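Local coordinates for protein tRNA (guanine(6)-N2)-methyltransferase (Thermus thermophilus, PDB 3TMA) that methylates the N2 atom of the guanosine at position 6 in tRNA(Phe), using S-adenosyl-L-methionine as methyl donor, at residues G120-T125 / V156-E161; G69-H74 / L191-L196. All blocks are in the same frame, centred on the assembly; numbering follows the deposited sequence.

Contact 1 of 2, residues G120-T125 / V156-E161; sequences GEHPFT and VDVRGE
The backbone of the irregular loop around His122 passes beside Val158 and Gly160, where strand 152-159 of the THUMP sheet ends. The loop carries the chain from edge strand 112-119, which runs parallel to 152-159 in that sheet, into helix 126-141. Gly160 leaves the strand with a positive phi of 59°, which favours glycine, and begins the link to strand 162-168. Gly120 also suits its place: any CB there would jam against the preceding carbonyl oxygen.

Two contacts hold the imidazole of His122. At the ring edge, His122 NE2 donates to Gly160 O over 2.8 Å; the bond is almost straight and lies in the ring plane, although it arrives tilted from the carbonyl plane. Because a carbonyl oxygen can only accept, NE2 must carry a proton here. Over one face sits Val158 CG1, a CH-pi contact 3.8 Å from the ring centroid; standing anti to the backbone N (chi1 -177°), this methyl serves both rings. Phe124 is buried beside the histidine, with His122 CB over one of its faces, and its side chain touches Pro90, Leu91 and Val129. The phenyl edge meets the same methyl, Phe124 CZ lying 4.2 Å from Val158 CG1.

Contact 2 of 2, residues G69-H74 / L191-L196; sequences GLRLAH and LAQALL
Arg71 and Leu72 press against Gln193 and Ala194 where the loop leading into strand 76-84 of the N-terminal part meets helix 189-198 of the Rossmann-fold methyltransferase domain. Between the two segments the touching is apolar. Leu72 CD2 approaches Gln193 CG to 3.8 Å, the two side chains crossing at about a right angle, and the same Leu72 CD2 methyl lies 4.2 Å from Ala194 CB. Arg71 CB also packs on Gln193 CG, again at 3.8 Å. The glutamine CG is thus shared by two successive loop residues. It stands anti to the backbone N (chi1 175°), which sends the chain out to the loop, and the bend at chi2 turns the amide along Arg71 CB, so that Arg71 CB lies 3.9 Å from Gln193 CD and 4.0 Å from Gln193 NE2.

Polar bonds run to third parties. Gln193 NE2 donates to Glu220 and Thr224 of helix 216-225, while Gln193 OE1 accepts from Arg197 one helical turn on. Arg71 forms a salt bridge with Glu220 and a hydrogen bond with Ser223.

Glu220 therefore binds both side chains, Arg71 through OE1 and Gln193 through OE2; its charge would be balanced in part by Arg71, and the shared carboxylate ties loop and helix together where their own contact offers only van der Waals packing.

Contact 1 stays within the THUMP domain, whereas contact 2 joins the N-terminal part to the methyltransferase domain; they share no secondary-structure element. Their centres are 30 Å apart, and along the chain 120-125 and 156-161 both fall inside the loop closed by 69-74 and 191-196. Contact 1 lies toward the periphery, partly buried, and contact 2 is largely buried near the middle of the chain. The chemistry differs accordingly: a direct side-chain-to-backbone hydrogen bond and a CH-pi contact in the first, apolar contacts flanked by a polar network in the second. Only contact 2 comes near the probable S-adenosyl-L-methionine site, with the Gln193 side chain about 9 Å from that of Thr216.

Contact 1 of 2, residues G120-T125 / V156-E161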
# COMPACT_ATOMS: atom_id res chain seq x y z
N GLY A 120 -15.69 4.08 -17.32
CA GLY A 120 -16.26 4.19 -18.67
C GLY A 120 -17.65 4.78 -18.65
O GLY A 120 -18.18 5.08 -17.59
N GLU A 121 -18.26 4.95 -19.82
CA GLU A 121 -19.59 5.52 -19.92
C GLU A 121 -20.62 4.40 -19.93
O GLU A 121 -20.46 3.43 -20.68
CB GLU A 121 -19.74 6.32 -21.22
CG GLU A 121 -18.98 7.64 -21.30
CD GLU A 121 -19.65 8.62 -22.27
OE1 GLU A 121 -19.83 8.26 -23.45
OE2 GLU A 121 -20.06 9.72 -21.84
N HIS A 122 -21.69 4.56 -19.15
CA HIS A 122 -22.78 3.58 -19.08
C HIS A 122 -24.10 4.33 -18.90
O HIS A 122 -24.09 5.40 -18.32
CB HIS A 122 -22.57 2.64 -17.89
CG HIS A 122 -21.29 1.87 -17.97
ND1 HIS A 122 -20.19 2.16 -17.19
CD2 HIS A 122 -20.91 0.86 -18.79
CE1 HIS A 122 -19.20 1.35 -17.51
NE2 HIS A 122 -19.61 0.56 -18.49
N PRO A 123 -25.22 3.77 -19.40
CA PRO A 123 -26.50 4.44 -19.21
C PRO A 123 -27.10 4.27 -17.79
O PRO A 123 -28.22 4.72 -17.55
CB PRO A 123 -27.39 3.78 -20.26
CG PRO A 123 -26.90 2.36 -20.28
CD PRO A 123 -25.38 2.47 -20.08
N PHE A 124 -26.34 3.72 -16.85
CA PHE A 124 -26.83 3.55 -15.46
C PHE A 124 -25.77 4.09 -14.49
O PHE A 124 -24.59 4.17 -14.85
CB PHE A 124 -27.10 2.07 -15.15
CG PHE A 124 -25.92 1.17 -15.45
CD1 PHE A 124 -24.89 1.03 -14.54
CD2 PHE A 124 -25.84 0.50 -16.67
CE1 PHE A 124 -23.79 0.22 -14.82
CE2 PHE A 124 -24.75 -0.30 -16.96
CZ PHE A 124 -23.73 -0.46 -16.03
N THR A 125 -26.17 4.37 -13.24
CA THR A 125 -25.23 4.80 -12.20
C THR A 125 -24.90 3.68 -11.23
O THR A 125 -25.60 2.65 -11.17
CB THR A 125 -25.85 5.97 -11.39
OG1 THR A 125 -27.02 5.48 -10.71
CG2 THR A 125 -26.23 7.16 -12.33
N VAL A 156 -19.52 -5.14 -7.01
CA VAL A 156 -19.78 -5.22 -8.43
C VAL A 156 -19.00 -4.09 -9.11
O VAL A 156 -19.16 -2.91 -8.75
CB VAL A 156 -21.29 -5.00 -8.74
CG1 VAL A 156 -21.56 -5.14 -10.29
CG2 VAL A 156 -22.17 -6.00 -7.93
N ASP A 157 -18.07 -4.43 -10.00
CA ASP A 157 -17.30 -3.37 -10.66
C ASP A 157 -17.55 -3.50 -12.14
O ASP A 157 -17.33 -4.59 -12.72
CB ASP A 157 -15.79 -3.51 -10.41
CG ASP A 157 -15.36 -3.14 -8.98
OD1 ASP A 157 -16.15 -3.29 -8.02
OD2 ASP A 157 -14.20 -2.72 -8.81
N VAL A 158 -17.97 -2.40 -12.77
CA VAL A 158 -18.18 -2.38 -14.20
C VAL A 158 -17.06 -1.56 -14.84
O VAL A 158 -16.83 -0.40 -14.47
CB VAL A 158 -19.57 -1.79 -14.56
CG1 VAL A 158 -19.79 -1.86 -16.09
CG2 VAL A 158 -20.70 -2.56 -13.84
N ARG A 159 -16.31 -2.19 -15.73
CA ARG A 159 -15.14 -1.52 -16.32
C ARG A 159 -15.22 -1.66 -17.82
O ARG A 159 -15.02 -2.74 -18.37
CB ARG A 159 -13.84 -2.11 -15.77
CG ARG A 159 -13.90 -2.52 -14.28
CD ARG A 159 -12.55 -2.44 -13.63
NE ARG A 159 -12.62 -2.61 -12.17
CZ ARG A 159 -11.92 -3.50 -11.47
NH1 ARG A 159 -11.09 -4.35 -12.08
NH2 ARG A 159 -12.07 -3.56 -10.14
N GLY A 160 -15.54 -0.56 -18.48
CA GLY A 160 -15.80 -0.61 -19.92
C GLY A 160 -16.94 -1.56 -20.20
O GLY A 160 -18.03 -1.41 -19.63
N GLU A 161 -16.68 -2.57 -21.03
CA GLU A 161 -17.71 -3.53 -21.41
C GLU A 161 -17.79 -4.77 -20.49
O GLU A 161 -18.74 -5.55 -20.61
CB GLU A 161 -17.54 -3.99 -22.86
CG GLU A 161 -17.09 -2.91 -23.86

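Contact 2 of 2, residues G69-H74 / L191-L196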
# COMPACT_ATOMS: atom_id res chain seq x y z
N GLY A 69 -1.64 -12.16 4.16
CA GLY A 69 -0.26 -11.90 4.57
C GLY A 69 0.44 -10.91 3.64
O GLY A 69 1.65 -10.61 3.81
N LEU A 70 -0.28 -10.44 2.63
CA LEU A 70 0.30 -9.52 1.62
C LEU A 70 0.66 -8.21 2.27
O LEU A 70 -0.13 -7.65 3.03
CB LEU A 70 -0.69 -9.28 0.48
CG LEU A 70 -0.90 -10.48 -0.43
CD1 LEU A 70 -2.13 -10.31 -1.34
CD2 LEU A 70 0.38 -10.78 -1.22
N ARG A 71 1.87 -7.74 2.03
CA ARG A 71 2.32 -6.48 2.60
C ARG A 71 2.19 -5.29 1.63
O ARG A 71 2.40 -4.15 2.05
CB ARG A 71 3.77 -6.61 3.07
CG ARG A 71 3.91 -7.68 4.14
CD ARG A 71 3.92 -6.99 5.44
NE ARG A 71 4.86 -7.64 6.33
CZ ARG A 71 5.24 -7.17 7.51
NH1 ARG A 71 4.84 -5.97 7.91
NH2 ARG A 71 6.06 -7.90 8.25
N LEU A 72 1.87 -5.53 0.37
CA LEU A 72 1.67 -4.39 -0.52
C LEU A 72 0.19 -4.16 -0.86
O LEU A 72 -0.11 -3.36 -1.74
CB LEU A 72 2.47 -4.58 -1.81
CG LEU A 72 3.98 -4.49 -1.54
CD1 LEU A 72 4.78 -5.27 -2.60
CD2 LEU A 72 4.39 -3.01 -1.48
N ALA A 73 -0.72 -4.85 -0.18
CA ALA A 73 -2.13 -4.72 -0.56
C ALA A 73 -2.92 -3.89 0.43
O ALA A 73 -2.67 -3.94 1.64
CB ALA A 73 -2.78 -6.11 -0.72
N HIS A 74 -3.89 -3.15 -0.08
CA HIS A 74 -4.85 -2.47 0.79
C HIS A 74 -6.08 -3.35 1.01
O HIS A 74 -6.30 -3.83 2.14
CB HIS A 74 -5.26 -1.12 0.22
CG HIS A 74 -4.16 -0.12 0.23
ND1 HIS A 74 -3.48 0.23 1.39
CD2 HIS A 74 -3.63 0.64 -0.76
CE1 HIS A 74 -2.59 1.16 1.10
NE2 HIS A 74 -2.63 1.38 -0.20
N LEU A 191 3.24 1.84 1.55
CA LEU A 191 4.27 2.71 0.99
C LEU A 191 5.64 2.49 1.62
O LEU A 191 6.66 2.43 0.90
CB LEU A 191 3.87 4.17 1.15
CG LEU A 191 3.51 4.72 -0.22
CD1 LEU A 191 2.94 6.13 -0.06
CD2 LEU A 191 4.79 4.71 -1.07
N ALA A 192 5.68 2.29 2.93
CA ALA A 192 6.92 1.92 3.60
C ALA A 192 7.53 0.61 3.07
O ALA A 192 8.75 0.52 2.83
CB ALA A 192 6.67 1.82 5.13
N GLN A 193 6.70 -0.41 2.91
CA GLN A 193 7.15 -1.72 2.32
C GLN A 193 7.69 -1.54 0.89
O GLN A 193 8.70 -2.14 0.48
CB GLN A 193 5.97 -2.72 2.32
CG GLN A 193 6.26 -4.08 1.62
CD GLN A 193 7.25 -4.93 2.39
OE1 GLN A 193 8.00 -5.69 1.79
NE2 GLN A 193 7.29 -4.78 3.72
N ALA A 194 7.01 -0.66 0.11
CA ALA A 194 7.49 -0.35 -1.24
C ALA A 194 8.87 0.33 -1.24
O ALA A 194 9.73 -0.01 -2.07
CB ALA A 194 6.47 0.55 -1.98
N LEU A 195 9.11 1.28 -0.31
CA LEU A 195 10.47 1.88 -0.24
C LEU A 195 11.53 0.81 0.05
O LEU A 195 12.65 0.83 -0.52
CB LEU A 195 10.55 2.97 0.86
CG LEU A 195 9.69 4.21 0.61
CD1 LEU A 195 9.79 5.19 1.80
CD2 LEU A 195 10.15 4.89 -0.71
N LEU A 196 11.21 -0.06 1.00
CA LEU A 196 12.06 -1.19 1.36
C LEU A 196 12.46 -2.03 0.13
O LEU A 196 13.63 -2.33 -0.10
CB LEU A 196 11.27 -2.06 2.33
CG LEU A 196 11.92 -2.98 3.32
CD1 LEU A 196 12.97 -2.25 4.15
CD2 LEU A 196 10.80 -3.51 4.20